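Side-chain contacts in beta-glucosidase (Saccharopolyspora erythraea D, PDB 5M6G), which probably hydrolyses terminal, non-reducing beta-D-glucosyl residues to release beta-D-glucose: residues His345-Phe348 with Ile349-Arg353; Arg329-Asn333 with Ala334-Met338. All blocks are in the same frame, centred on the assembly; numbering follows the deposited sequence.

Both contacts are local, each between side chains and backbone a few residues apart, and they follow one another within the N-terminal, TIM-barrel-type domain of this glycoside hydrolase family 3 enzyme. From the N terminus, contact 2 comes first: it closes the turn that ends helix 325-334 and sends the chain into strand 339-341. That strand is followed by helix 345-357, whose first turns form contact 1. The two are in series, neither nested nor crossed. They meet in space, however, where Leu352 CD1 packs on Val332 CG2 at 3.9 Å, so the helices before and after strand 339-341 are tied to each other by hydrophobic side chains.

Contact 1. Residues His345-Phe348 with Ile349-Arg353; sequences HEKF and IDYLR
His345, Glu346, Lys347 and Phe348 each offer the carbonyl oxygen to the amide four residues on, from Ile349 to Leu352, in regular alpha-helical bonds of which Tyr351 N to Lys347 O, 2.9 Å, is one. On one flank the side chains of Lys347 and Tyr351 run alongside each other. Lys347 CG sits over a face of the phenol, 3.8 Å from the ring centroid, in a CH-pi contact, and Lys347 CD lies 3.6 Å from Tyr351 OH. Tyr351 CG lies beside its own backbone N (chi1 -79°), which turns the ring back along the lysine chain; a long aliphatic stem suits that flat surface, while the ammonium end goes on to a salt bridge with Asp322, a magnesium ligand. Replacing Tyr351 by an alanine would probably leave the CG and CD of the lysine without the ring they lie on, so that the stem could turn more freely behind its salt bridge to Asp322.

Another flank is acidic. Glu346 OE2 and Asp350 OD2 stand 4.5 Å apart, and one water donates to both, which should soften their repulsion. Arg353 NH1 adds a salt bridge to Asp350 OD1 at 2.9 Å, with the oxygen at the edge of the guanidinium, close to its plane. Arg353 NE pairs in turn with Asp61.

The apolar flank carries Phe348, whose CE2 is 3.9 Å from Leu352 CD2. It faces the domain interior: Phe348 and Ile349 pack on Val68 of strand 68-71, Ile349 and Leu352 on Leu64 of helix 60-66, and Phe348 on Val328 of helix 325-334, which Tyr351 also touches from the margin.

Contact 2. Residues Arg329-Asn333 with Ala334-Met338; sequences RASVN and AGIDM
Ala334 and Gly335 close the last turn of helix 325-334 against the carbonyls of Ala330, Ser331 and Val332. Ala334 N divides its hydrogen between Ala330 O at 3.0 Å and, weakly, Ser331 O at 3.2 Å. The Ala334 methyl rests 3.4 Å from each of those oxygens, Ala330 O and Ser331 O, a buried place that a small side chain suits. Gly335 N reaches Val332 O at 3.0 Å from above the carbonyl plane, 58° out of it. Here the chain takes a positive phi of 112° in a Schellman motif; a CB at this residue would jam against the preceding carbonyl, so glycine fits.

Beyond the glycine the chain doubles back, and Ile336 CD1 comes to 3.4 Å from Ser331 OG. Ser331 OG lies anti to the backbone N (chi1 -162°), a setting from which it meets the isoleucine methyl and also bonds to His287 O. Isoleucine gives this buried return an apolar branch, and Val307 of strand 306-308 packs on it as well.

Further out, Asn333 ND2 bonds to Arg360 O. Arg365 NH1 joins Val332 O and Ile336 O, and Lys298 NZ takes Gly335 O.

The chemistry is thus that of a buried helix C terminus: the amides of Ala334 and Gly335 meet its last carbonyls, Arg365 adding a bond at Val332 O. Arg365 would probably ease the negative end of the helix dipole, though it and Lys298 also share the carboxylate of Asp337.

Contact 1. Residues His345-Phe348 with Ile349-Arg353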
loop_
_atom_site.group_PDB
_atom_site.type_symbol
_atom_site.label_atom_id
_atom_site.label_comp_id
_atom_site.label_asym_id
_atom_site.label_seq_id
_atom_site.Cartn_x
_atom_site.Cartn_y
_atom_site.Cartn_z
ATOM N N HIS A 345 7.520 22.996 8.551
ATOM C CA HIS A 345 6.852 23.617 7.407
ATOM C C HIS A 345 7.250 25.083 7.244
ATOM O O HIS A 345 7.445 25.561 6.119
ATOM C CB HIS A 345 5.338 23.492 7.562
ATOM C CG HIS A 345 4.851 23.791 8.945
ATOM N ND1 HIS A 345 5.007 22.910 9.994
ATOM C CD2 HIS A 345 4.218 24.875 9.454
ATOM C CE1 HIS A 345 4.494 23.438 11.091
ATOM N NE2 HIS A 345 4.002 24.626 10.790
ATOM N N GLU A 346 7.367 25.814 8.350
ATOM C CA GLU A 346 7.759 27.214 8.246
ATOM C C GLU A 346 9.175 27.343 7.709
ATOM O O GLU A 346 9.463 28.249 6.918
ATOM C CB GLU A 346 7.632 27.900 9.603
ATOM C CG GLU A 346 7.925 29.394 9.565
ATOM C CD GLU A 346 7.557 30.075 10.871
ATOM O OE1 GLU A 346 7.059 29.376 11.774
ATOM O OE2 GLU A 346 7.754 31.302 10.990
ATOM N N LYS A 347 10.071 26.442 8.117
ATOM C CA LYS A 347 11.429 26.500 7.593
ATOM C C LYS A 347 11.456 26.158 6.114
ATOM O O LYS A 347 12.190 26.787 5.347
ATOM C CB LYS A 347 12.355 25.570 8.370
ATOM C CG LYS A 347 13.794 25.617 7.853
ATOM C CD LYS A 347 14.730 24.852 8.755
ATOM C CE LYS A 347 14.442 23.364 8.685
ATOM N NZ LYS A 347 15.486 22.587 9.396
ATOM N N PHE A 348 10.659 25.172 5.686
ATOM C CA PHE A 348 10.601 24.863 4.259
ATOM C C PHE A 348 10.148 26.082 3.461
ATOM O O PHE A 348 10.758 26.437 2.441
ATOM C CB PHE A 348 9.668 23.675 3.995
ATOM C CG PHE A 348 9.567 23.311 2.535
ATOM C CD1 PHE A 348 10.508 22.478 1.953
ATOM C CD2 PHE A 348 8.558 23.829 1.740
ATOM C CE1 PHE A 348 10.437 22.158 0.621
ATOM C CE2 PHE A 348 8.480 23.511 0.407
ATOM C CZ PHE A 348 9.428 22.668 -0.159
ATOM N N ILE A 349 9.081 26.742 3.920
ATOM C CA ILE A 349 8.563 27.899 3.197
ATOM C C ILE A 349 9.609 29.008 3.145
ATOM O O ILE A 349 9.833 29.614 2.089
ATOM C CB ILE A 349 7.244 28.379 3.829
ATOM C CG1 ILE A 349 6.147 27.326 3.604
ATOM C CG2 ILE A 349 6.849 29.722 3.249
ATOM C CD1 ILE A 349 4.900 27.541 4.435
ATOM N N ASP A 350 10.283 29.271 4.271
ATOM C CA ASP A 350 11.312 30.309 4.303
ATOM C C ASP A 350 12.454 29.984 3.347
ATOM O O ASP A 350 12.914 30.854 2.597
ATOM C CB ASP A 350 11.843 30.492 5.726
ATOM C CG ASP A 350 10.846 31.195 6.637
ATOM O OD1 ASP A 350 9.885 31.792 6.117
ATOM O OD2 ASP A 350 11.031 31.162 7.867
ATOM N N TYR A 351 12.924 28.730 3.361
ATOM C CA TYR A 351 13.997 28.329 2.454
ATOM C C TYR A 351 13.580 28.497 0.999
ATOM O O TYR A 351 14.340 29.023 0.183
ATOM C CB TYR A 351 14.406 26.874 2.708
ATOM C CG TYR A 351 15.305 26.642 3.903
ATOM C CD1 TYR A 351 15.748 27.698 4.696
ATOM C CD2 TYR A 351 15.705 25.356 4.241
ATOM C CE1 TYR A 351 16.568 27.468 5.794
ATOM C CE2 TYR A 351 16.520 25.116 5.332
ATOM C CZ TYR A 351 16.952 26.172 6.102
ATOM O OH TYR A 351 17.763 25.921 7.179
ATOM N N LEU A 352 12.383 28.018 0.647
ATOM C CA LEU A 352 11.965 28.080 -0.749
ATOM C C LEU A 352 11.771 29.523 -1.194
ATOM O O LEU A 352 12.108 29.874 -2.329
ATOM C CB LEU A 352 10.684 27.268 -0.958
ATOM C CG LEU A 352 10.254 27.071 -2.414
ATOM C CD1 LEU A 352 11.445 26.685 -3.310
ATOM C CD2 LEU A 352 9.148 26.022 -2.511
ATOM N N ARG A 353 11.236 30.371 -0.311
ATOM C CA ARG A 353 11.089 31.785 -0.646
ATOM C C ARG A 353 12.434 32.388 -1.028
ATOM O O ARG A 353 12.546 33.098 -2.036
ATOM C CB ARG A 353 10.474 32.556 0.521
ATOM C CG ARG A 353 10.065 33.984 0.128
ATOM C CD ARG A 353 9.754 34.855 1.330
ATOM N NE ARG A 353 8.551 34.411 2.029
ATOM C CZ ARG A 353 8.552 33.803 3.213
ATOM N NH1 ARG A 353 9.697 33.573 3.846
ATOM N NH2 ARG A 353 7.407 33.447 3.773
HETATM O O HOH W 1 9.610 32.550 9.561
#

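Contact 2. Residues Arg329-Asn333 with Ala334-Met338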
loop_
_atom_site.group_PDB
_atom_site.type_symbol
_atom_site.label_atom_id
_atom_site.label_comp_id
_atom_site.label_asym_id
_atom_site.label_seq_id
_atom_site.Cartn_x
_atom_site.Cartn_y
_atom_site.Cartn_z
ATOM N N ARG A 329 16.334 23.336 -2.909
ATOM C CA ARG A 329 16.575 23.746 -4.291
ATOM C C ARG A 329 16.631 22.547 -5.229
ATOM O O ARG A 329 15.964 22.527 -6.272
ATOM C CB ARG A 329 17.876 24.550 -4.379
ATOM C CG ARG A 329 18.307 24.936 -5.806
ATOM C CD ARG A 329 19.723 25.555 -5.805
ATOM N NE ARG A 329 19.949 26.269 -4.550
ATOM C CZ ARG A 329 20.888 25.964 -3.662
ATOM N NH1 ARG A 329 21.747 24.977 -3.900
ATOM N NH2 ARG A 329 20.970 26.660 -2.532
ATOM N N ALA A 330 17.430 21.536 -4.878
ATOM C CA ALA A 330 17.625 20.409 -5.786
ATOM C C ALA A 330 16.316 19.684 -6.061
ATOM O O ALA A 330 16.054 19.262 -7.196
ATOM C CB ALA A 330 18.654 19.437 -5.211
ATOM N N SER A 331 15.473 19.535 -5.035
ATOM C CA SER A 331 14.275 18.725 -5.205
ATOM C C SER A 331 13.160 19.502 -5.897
ATOM O O SER A 331 12.459 18.955 -6.760
ATOM C CB SER A 331 13.806 18.207 -3.854
ATOM O OG SER A 331 12.932 17.108 -4.038
ATOM N N VAL A 332 12.971 20.771 -5.537
ATOM C CA VAL A 332 12.009 21.583 -6.275
ATOM C C VAL A 332 12.403 21.670 -7.748
ATOM O O VAL A 332 11.554 21.541 -8.639
ATOM C CB VAL A 332 11.870 22.982 -5.637
ATOM C CG1 VAL A 332 10.946 23.853 -6.470
ATOM C CG2 VAL A 332 11.339 22.879 -4.191
ATOM N N ASN A 333 13.688 21.901 -8.037
ATOM C CA ASN A 333 14.086 22.019 -9.439
ATOM C C ASN A 333 14.055 20.680 -10.157
ATOM O O ASN A 333 13.990 20.652 -11.389
ATOM C CB ASN A 333 15.479 22.660 -9.567
ATOM C CG ASN A 333 15.442 24.171 -9.357
ATOM O OD1 ASN A 333 14.419 24.807 -9.594
ATOM N ND2 ASN A 333 16.551 24.745 -8.905
ATOM N N ALA A 334 14.073 19.568 -9.425
ATOM C CA ALA A 334 13.879 18.283 -10.083
ATOM C C ALA A 334 12.476 18.140 -10.660
ATOM O O ALA A 334 12.261 17.275 -11.516
ATOM C CB ALA A 334 14.171 17.132 -9.113
ATOM N N GLY A 335 11.517 18.970 -10.230
ATOM C CA GLY A 335 10.169 18.905 -10.756
ATOM C C GLY A 335 9.106 18.430 -9.776
ATOM O O GLY A 335 7.948 18.287 -10.182
ATOM N N ILE A 336 9.448 18.184 -8.509
ATOM C CA ILE A 336 8.447 17.771 -7.526
ATOM C C ILE A 336 7.556 18.957 -7.160
ATOM O O ILE A 336 8.027 20.090 -7.004
ATOM C CB ILE A 336 9.140 17.164 -6.292
ATOM C CG1 ILE A 336 9.876 15.882 -6.692
ATOM C CG2 ILE A 336 8.130 16.858 -5.163
ATOM C CD1 ILE A 336 10.598 15.199 -5.551
ATOM N N ASP A 337 6.258 18.702 -7.017
ATOM C CA ASP A 337 5.272 19.762 -6.805
ATOM C C ASP A 337 4.918 19.989 -5.345
ATOM O O ASP A 337 4.696 21.136 -4.938
ATOM C CB ASP A 337 3.988 19.446 -7.572
ATOM C CG ASP A 337 4.234 19.231 -9.042
ATOM O OD1 ASP A 337 4.890 20.091 -9.673
ATOM O OD2 ASP A 337 3.793 18.185 -9.565
ATOM N N MET A 338 4.813 18.923 -4.554
ATOM C CA MET A 338 4.380 19.021 -3.168
ATOM C C MET A 338 5.342 18.227 -2.300
ATOM O O MET A 338 5.803 17.151 -2.692
ATOM C CB MET A 338 2.950 18.498 -2.991
ATOM C CG MET A 338 2.466 18.503 -1.547
ATOM S SD MET A 338 0.706 18.158 -1.413
ATOM C CE MET A 338 0.013 19.769 -1.813
#